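Local coordinates for fimbrium subunit Fim1C (Bacteroides vulgatus, PDB 4QB7), which probably serves as a tip component of fimbriae, the cell-surface filaments that mediate adhesion and biofilm formation, at residues K194-S199 against S226-L231; T200-K205 against L268-V273; D284-I289 against E311-K316. All coordinates share one frame; numbering follows the deposited sequence.

How the interactions relate
Interactions 1 and 3 lie side by side in one antiparallel sheet; strand 186-196 of the first and strand 286-296 of the second are neighbours, probably hydrogen-bonded through Asp196 N to Lys286 O and Lys194 N to Lys288 O. Each has paired backbones, a charged face partly in solvent, and on the other face a buried leucine (Leu195, Leu287). Interaction 2, nearer the centre of the chain, joins elements of two other sheets through apolar side chains and bridging waters instead of a direct ladder. The contacts meet in a shared core, where Leu195 packs on Leu202 and Phe270, and Leu285 on Leu202 and Val273.

Interaction 1: residues K194-S199 against S226-L231; sequences KLDPGS and STEQDL
The carboxylates of Asp196 and Glu228 meet with their planes steeply turned, 74° apart, OD2 of Asp196 lying 3.9 Å from OE2 of Glu228. These like charges are probably tempered by Lys288, which forms a salt bridge with Glu228 OE2, and by Lys194. The Lys194 chain crosses that of Glu228 at about a right angle; its NZ makes a long salt bridge of 3.9 Å to Glu228 OE1, and a water that accepts from NZ and donates to OE1 closes the gap. The Gln229 amide bonds back within its own segment, NE2 to Thr227 O at 2.9 Å, with the donor 51° above the carbonyl plane. A bend at chi2 (-63°) folds the glutamine chain back for this bond. The Pro197 ring meets the same oxygen, with CD 3.2 Å from Thr227 O. Between the backbones, Leu195 and Gln229 form a hydrogen-bonded antiparallel pair: Leu195 N to Gln229 O and Gln229 N to Leu195 O, each 2.8 Å. Leu195 and Leu231 pack on the buried side. Strand 229-230 thus flanks the end of strand 186-196, whose other edge is taken by strand 286-296; Trp134 and strand 259-270 cover Leu231.

Interaction 2: residues T200-K205 against L268-V273; sequences TTLYNK and LYFIPV. With SO4 (sulfate ion), chain Q.
Leu202 carries much of the apolar contact, reaching across with both methyl branches. With CG anti to the backbone N (chi1 -168°) the branched end turns to the other segment: CD1 lies 3.7 Å from Val273 CG2 and also touches Ile271 O, while CD2 comes obliquely to the Phe270 ring, 4.0 Å from CD1 of Phe270. The leucine chain crosses those of both Phe270 and Val273 at about a right angle. Ile271 works from the other end of the contact: its CG2 meets Tyr203 CB at 4.1 Å and sits near the edge of the tyrosine ring, and its CD1 reaches the backbone of Asn204. Thr201 adds its methyl CG2 against Val273 CG1.

Polar links between the two backbones run through water. One water donates to both Tyr203 O, at 2.6 Å, and Ile271 O, at 2.9 Å. A second accepts from Tyr203 N at 3.0 Å and donates to Pro272 O at 2.8 Å, with a weak further bond to Thr201 O.

Tyr203 OH donates to O4 of a sulfate ion, probably from the crystallisation liquor, at 2.6 Å; that oxygen lies in the ring plane, at its edge. Phe319 covers Leu202 and Phe270. Strand 203-209, beside strands 123-127 and 214-217, is thereby joined to the end of strand 259-270, whose own sheet partner is strand 159-178.

Interaction 3: residues D284-I289 against E311-K316; sequences DLKLKI and EVSLPK
Leu287 N donates to Val312 O at 2.7 Å, in an almost straight bond (175° at the hydrogen) that lies in the carbonyl plane. The return bond, Val312 N to Leu287 O at 2.8 Å, completes a hydrogen-bonded antiparallel pair, and Leu314 N to Leu285 O at 3.0 Å carries the ladder past the strand end. Lys286 with Ser313 and Lys288 with Glu311 are the flanking non-hydrogen-bonded pairs.

On the face of these four residues, Glu311 touches both lysines. Its chain is extended, with CG opposite the backbone N (chi1 -163°), and the aliphatic part of Lys286 crosses it obliquely, CD of Lys286 lying 3.4 Å from CD of Glu311. Lys288 runs alongside, pointing the same way. Neither ammonium group makes a salt bridge with Glu311: Lys286 NZ bonds to Gly283 O, and Lys288 NZ is paired with Glu228.

The buried face is apolar. Leu314 CD2 meets Leu287 CG at 3.9 Å, the two chains at about a right angle, while Ile289 CG2 touches Val312 CG2 at 4.0 Å. Ile289 and Val312 also reach strand 338-346, and Leu314 rests on Tyr327. Strands 286-296 and 301-313, successive in the chain and antiparallel, form a beta hairpin of the fimbrillin-like fold, with a polar face and an apolar one; strand 286-296 is paired on its other edge with strand 186-196.

Interaction 1: residues K194-S199 against S226-L231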
# COMPACT_ATOMS: atom_id res chain seq x y z
N LYS A 194 4.40 17.85 1.34
CA LYS A 194 4.27 17.42 -0.05
C LYS A 194 5.27 16.31 -0.33
O LYS A 194 6.35 16.30 0.28
CB LYS A 194 4.52 18.59 -1.03
CG LYS A 194 3.43 19.64 -1.10
CD LYS A 194 3.85 20.72 -2.04
CE LYS A 194 2.84 21.83 -2.17
NZ LYS A 194 2.64 22.20 -3.60
N LEU A 195 4.92 15.37 -1.23
CA LEU A 195 5.86 14.36 -1.70
C LEU A 195 6.35 14.80 -3.07
O LEU A 195 5.54 15.12 -3.95
CB LEU A 195 5.25 12.94 -1.75
CG LEU A 195 6.12 11.87 -2.42
CD1 LEU A 195 7.28 11.42 -1.51
CD2 LEU A 195 5.27 10.72 -2.90
N ASP A 196 7.68 14.91 -3.24
CA ASP A 196 8.32 15.26 -4.51
C ASP A 196 8.76 13.93 -5.18
O ASP A 196 9.76 13.34 -4.76
CB ASP A 196 9.49 16.23 -4.30
CG ASP A 196 10.13 16.77 -5.56
OD1 ASP A 196 9.72 16.35 -6.67
OD2 ASP A 196 11.04 17.62 -5.44
N PRO A 197 7.99 13.42 -6.16
CA PRO A 197 8.31 12.10 -6.73
C PRO A 197 9.34 12.09 -7.86
O PRO A 197 9.58 11.06 -8.47
CB PRO A 197 6.95 11.65 -7.28
CG PRO A 197 6.31 12.91 -7.72
CD PRO A 197 6.74 13.95 -6.73
N GLY A 198 9.94 13.24 -8.13
CA GLY A 198 10.85 13.35 -9.26
C GLY A 198 10.02 13.42 -10.52
O GLY A 198 8.92 13.98 -10.51
N SER A 199 10.53 12.81 -11.62
CA SER A 199 9.84 12.80 -12.90
C SER A 199 9.75 11.39 -13.51
O SER A 199 8.78 11.13 -14.22
CB SER A 199 10.52 13.75 -13.88
OG SER A 199 11.93 13.63 -13.87
N SER A 226 4.77 12.85 -11.66
CA SER A 226 5.87 13.70 -12.13
C SER A 226 5.76 15.12 -11.60
O SER A 226 6.52 16.01 -12.01
CB SER A 226 5.93 13.70 -13.65
OG SER A 226 4.74 14.23 -14.23
N THR A 227 4.81 15.34 -10.69
CA THR A 227 4.57 16.65 -10.06
C THR A 227 4.48 16.45 -8.57
O THR A 227 4.17 15.35 -8.12
CB THR A 227 3.27 17.28 -10.62
OG1 THR A 227 2.17 16.37 -10.39
CG2 THR A 227 3.37 17.63 -12.10
N GLU A 228 4.71 17.53 -7.78
CA GLU A 228 4.61 17.46 -6.31
C GLU A 228 3.21 17.06 -5.89
O GLU A 228 2.22 17.49 -6.51
CB GLU A 228 5.00 18.79 -5.69
CG GLU A 228 6.51 18.98 -5.72
CD GLU A 228 7.03 20.25 -5.09
OE1 GLU A 228 6.21 21.14 -4.76
OE2 GLU A 228 8.26 20.36 -4.96
N GLN A 229 3.13 16.16 -4.92
CA GLN A 229 1.85 15.63 -4.45
C GLN A 229 1.59 16.18 -3.09
O GLN A 229 2.38 15.91 -2.19
CB GLN A 229 1.86 14.09 -4.44
CG GLN A 229 2.12 13.45 -5.82
CD GLN A 229 1.05 13.76 -6.85
OE1 GLN A 229 -0.16 13.64 -6.59
NE2 GLN A 229 1.47 14.18 -8.03
N ASP A 230 0.53 17.01 -2.94
CA ASP A 230 0.20 17.65 -1.67
C ASP A 230 -0.49 16.70 -0.72
O ASP A 230 -1.58 16.19 -1.00
CB ASP A 230 -0.65 18.91 -1.87
CG ASP A 230 -0.59 19.90 -0.70
OD1 ASP A 230 0.06 19.58 0.33
OD2 ASP A 230 -1.17 21.00 -0.82
N LEU A 231 0.16 16.50 0.45
CA LEU A 231 -0.30 15.63 1.53
C LEU A 231 -0.81 16.43 2.74
O LEU A 231 -1.15 15.83 3.75
CB LEU A 231 0.86 14.71 2.00
CG LEU A 231 1.54 13.80 1.00
CD1 LEU A 231 2.71 13.14 1.64
CD2 LEU A 231 0.59 12.73 0.51
O HOH W 1 4.14 22.32 -6.13

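Interaction 2: residues T200-K205 against L268-V273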
# COMPACT_ATOMS: atom_id res chain seq x y z
N THR A 200 10.74 10.50 -13.26
CA THR A 200 10.72 9.15 -13.85
C THR A 200 11.05 8.06 -12.80
O THR A 200 11.70 7.08 -13.15
CB THR A 200 11.69 9.06 -15.07
OG1 THR A 200 12.99 9.56 -14.73
CG2 THR A 200 11.17 9.80 -16.29
N THR A 201 10.52 8.18 -11.56
CA THR A 201 10.84 7.25 -10.47
C THR A 201 9.62 6.49 -9.93
O THR A 201 9.69 5.27 -9.81
CB THR A 201 11.52 8.04 -9.32
OG1 THR A 201 12.66 8.74 -9.84
CG2 THR A 201 11.95 7.16 -8.16
N LEU A 202 8.57 7.20 -9.53
CA LEU A 202 7.37 6.67 -8.88
C LEU A 202 6.21 6.51 -9.86
O LEU A 202 5.70 7.50 -10.36
CB LEU A 202 6.96 7.59 -7.70
CG LEU A 202 5.92 7.05 -6.73
CD1 LEU A 202 6.43 5.81 -6.00
CD2 LEU A 202 5.51 8.10 -5.73
N TYR A 203 5.77 5.25 -10.07
CA TYR A 203 4.65 4.97 -10.95
C TYR A 203 3.34 5.36 -10.32
O TYR A 203 3.15 5.14 -9.11
CB TYR A 203 4.56 3.45 -11.28
CG TYR A 203 5.70 2.85 -12.07
CD1 TYR A 203 6.30 3.55 -13.11
CD2 TYR A 203 6.12 1.54 -11.84
CE1 TYR A 203 7.34 2.99 -13.85
CE2 TYR A 203 7.17 0.97 -12.56
CZ TYR A 203 7.78 1.71 -13.57
OH TYR A 203 8.82 1.19 -14.30
N ASN A 204 2.40 5.87 -11.14
CA ASN A 204 1.06 6.11 -10.64
C ASN A 204 0.16 5.02 -11.22
O ASN A 204 -0.91 4.76 -10.69
CB ASN A 204 0.55 7.51 -10.96
CG ASN A 204 0.25 7.73 -12.40
OD1 ASN A 204 1.03 7.39 -13.28
ND2 ASN A 204 -0.93 8.23 -12.67
N LYS A 205 0.62 4.36 -12.30
CA LYS A 205 -0.06 3.27 -12.98
C LYS A 205 0.99 2.23 -13.37
O LYS A 205 2.04 2.63 -13.86
CB LYS A 205 -0.85 3.81 -14.19
CG LYS A 205 -2.03 2.93 -14.57
CD LYS A 205 -2.70 3.36 -15.88
CE LYS A 205 -4.01 2.66 -16.13
NZ LYS A 205 -4.71 3.21 -17.32
N LEU A 268 -0.33 5.65 3.71
CA LEU A 268 -0.26 5.80 2.25
C LEU A 268 0.21 4.51 1.65
O LEU A 268 1.10 3.87 2.20
CB LEU A 268 0.69 6.95 1.87
CG LEU A 268 0.43 8.34 2.48
CD1 LEU A 268 1.58 9.24 2.23
CD2 LEU A 268 -0.83 8.99 1.91
N TYR A 269 -0.39 4.10 0.52
CA TYR A 269 -0.06 2.84 -0.17
C TYR A 269 0.26 3.13 -1.60
O TYR A 269 -0.63 3.46 -2.39
CB TYR A 269 -1.23 1.81 -0.09
CG TYR A 269 -1.85 1.69 1.28
CD1 TYR A 269 -1.19 1.04 2.31
CD2 TYR A 269 -3.10 2.24 1.54
CE1 TYR A 269 -1.75 0.94 3.58
CE2 TYR A 269 -3.69 2.11 2.81
CZ TYR A 269 -3.00 1.47 3.83
OH TYR A 269 -3.53 1.39 5.08
N PHE A 270 1.54 3.00 -1.95
CA PHE A 270 2.02 3.31 -3.30
C PHE A 270 2.53 2.09 -4.05
O PHE A 270 2.95 1.14 -3.40
CB PHE A 270 3.20 4.30 -3.19
CG PHE A 270 2.85 5.72 -2.84
CD1 PHE A 270 2.39 6.60 -3.81
CD2 PHE A 270 2.98 6.19 -1.54
CE1 PHE A 270 2.04 7.92 -3.48
CE2 PHE A 270 2.67 7.52 -1.22
CZ PHE A 270 2.20 8.37 -2.19
N ILE A 271 2.56 2.16 -5.42
CA ILE A 271 3.23 1.18 -6.28
C ILE A 271 4.72 1.31 -5.86
O ILE A 271 5.22 2.45 -5.76
CB ILE A 271 2.97 1.40 -7.79
CG1 ILE A 271 1.48 1.25 -8.14
CG2 ILE A 271 3.80 0.43 -8.63
CD1 ILE A 271 1.07 1.85 -9.40
N PRO A 272 5.38 0.20 -5.46
CA PRO A 272 6.75 0.32 -4.95
C PRO A 272 7.76 0.78 -6.00
O PRO A 272 7.47 0.75 -7.21
CB PRO A 272 7.06 -1.10 -4.45
CG PRO A 272 6.20 -1.97 -5.27
CD PRO A 272 4.94 -1.21 -5.49
N VAL A 273 8.94 1.22 -5.55
CA VAL A 273 10.01 1.62 -6.46
C VAL A 273 10.98 0.42 -6.54
O VAL A 273 11.39 -0.10 -5.51
CB VAL A 273 10.73 2.94 -6.04
CG1 VAL A 273 11.87 3.26 -6.98
CG2 VAL A 273 9.74 4.11 -6.02
S SO4 Q . 10.17 -2.01 -15.35
O1 SO4 Q . 11.52 -1.44 -15.16
O2 SO4 Q . 9.67 -1.74 -16.70
O3 SO4 Q . 10.23 -3.46 -15.12
O4 SO4 Q . 9.28 -1.41 -14.36
O HOH W 2 7.34 3.09 -8.78
O HOH W 3 3.47 4.68 -6.55

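Interaction 3: residues D284-I289 against E311-K316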
# COMPACT_ATOMS: atom_id res chain seq x y z
N ASP A 284 15.96 10.45 -4.66
CA ASP A 284 15.17 10.07 -5.83
C ASP A 284 13.74 10.47 -5.50
O ASP A 284 13.06 11.08 -6.32
CB ASP A 284 15.30 8.57 -6.17
CG ASP A 284 16.48 8.21 -7.07
OD1 ASP A 284 17.38 9.07 -7.26
OD2 ASP A 284 16.50 7.08 -7.61
N LEU A 285 13.35 10.23 -4.24
CA LEU A 285 12.09 10.67 -3.64
C LEU A 285 12.43 11.68 -2.54
O LEU A 285 13.42 11.51 -1.81
CB LEU A 285 11.28 9.50 -3.09
CG LEU A 285 10.76 8.49 -4.11
CD1 LEU A 285 10.14 7.36 -3.42
CD2 LEU A 285 9.78 9.10 -5.06
N LYS A 286 11.64 12.76 -2.45
CA LYS A 286 11.86 13.81 -1.45
C LYS A 286 10.55 14.25 -0.82
O LYS A 286 9.50 14.06 -1.41
CB LYS A 286 12.50 15.06 -2.10
CG LYS A 286 13.90 14.87 -2.62
CD LYS A 286 14.34 16.15 -3.30
CE LYS A 286 15.10 15.92 -4.58
NZ LYS A 286 16.48 15.49 -4.30
N LEU A 287 10.64 14.90 0.35
CA LEU A 287 9.52 15.53 1.03
C LEU A 287 9.72 17.05 1.00
O LEU A 287 10.85 17.51 1.01
CB LEU A 287 9.40 15.05 2.50
CG LEU A 287 9.13 13.57 2.77
CD1 LEU A 287 9.16 13.32 4.27
CD2 LEU A 287 7.79 13.13 2.23
N LYS A 288 8.64 17.83 0.96
CA LYS A 288 8.63 19.30 1.04
C LYS A 288 7.81 19.61 2.30
O LYS A 288 6.63 19.26 2.35
CB LYS A 288 8.05 19.97 -0.23
CG LYS A 288 8.84 19.73 -1.52
CD LYS A 288 10.26 20.29 -1.48
CE LYS A 288 10.89 20.33 -2.83
NZ LYS A 288 10.47 21.52 -3.59
N ILE A 289 8.46 20.12 3.35
CA ILE A 289 7.80 20.35 4.63
C ILE A 289 7.68 21.84 4.94
O ILE A 289 8.54 22.65 4.53
CB ILE A 289 8.51 19.57 5.75
CG1 ILE A 289 7.62 19.43 7.01
CG2 ILE A 289 9.91 20.11 6.04
CD1 ILE A 289 8.09 18.44 8.08
N GLU A 311 12.98 21.27 1.49
CA GLU A 311 13.31 19.99 0.88
C GLU A 311 13.98 19.08 1.89
O GLU A 311 14.88 19.49 2.64
CB GLU A 311 14.24 20.25 -0.30
CG GLU A 311 14.32 19.09 -1.25
CD GLU A 311 15.30 19.33 -2.37
OE1 GLU A 311 16.50 19.03 -2.19
OE2 GLU A 311 14.85 19.79 -3.45
N VAL A 312 13.51 17.83 1.92
CA VAL A 312 14.01 16.76 2.78
C VAL A 312 14.16 15.53 1.88
O VAL A 312 13.16 15.03 1.38
CB VAL A 312 13.06 16.51 3.98
CG1 VAL A 312 13.50 15.31 4.79
CG2 VAL A 312 12.95 17.72 4.86
N SER A 313 15.40 15.09 1.61
CA SER A 313 15.64 13.92 0.77
C SER A 313 15.38 12.64 1.54
O SER A 313 15.81 12.51 2.68
CB SER A 313 17.08 13.90 0.25
OG SER A 313 17.27 14.78 -0.85
N LEU A 314 14.65 11.69 0.91
CA LEU A 314 14.40 10.39 1.49
C LEU A 314 15.58 9.48 1.15
O LEU A 314 16.19 9.63 0.08
CB LEU A 314 13.06 9.79 1.04
CG LEU A 314 11.83 10.59 1.45
CD1 LEU A 314 10.58 10.02 0.83
CD2 LEU A 314 11.72 10.72 2.97
N PRO A 315 15.98 8.56 2.07
CA PRO A 315 17.19 7.75 1.80
C PRO A 315 17.01 6.76 0.66
O PRO A 315 15.90 6.54 0.19
CB PRO A 315 17.45 7.03 3.13
CG PRO A 315 16.17 7.06 3.86
CD PRO A 315 15.43 8.28 3.42
N LYS A 316 18.11 6.16 0.22
CA LYS A 316 18.07 5.14 -0.81
C LYS A 316 17.42 3.90 -0.23
O LYS A 316 17.30 3.79 1.00
CB LYS A 316 19.47 4.84 -1.40
CG LYS A 316 20.50 4.23 -0.45
CD LYS A 316 21.68 3.72 -1.25
CE LYS A 316 22.77 3.06 -0.44
NZ LYS A 316 23.73 2.30 -1.30
O HOH W 4 15.24 7.92 -2.44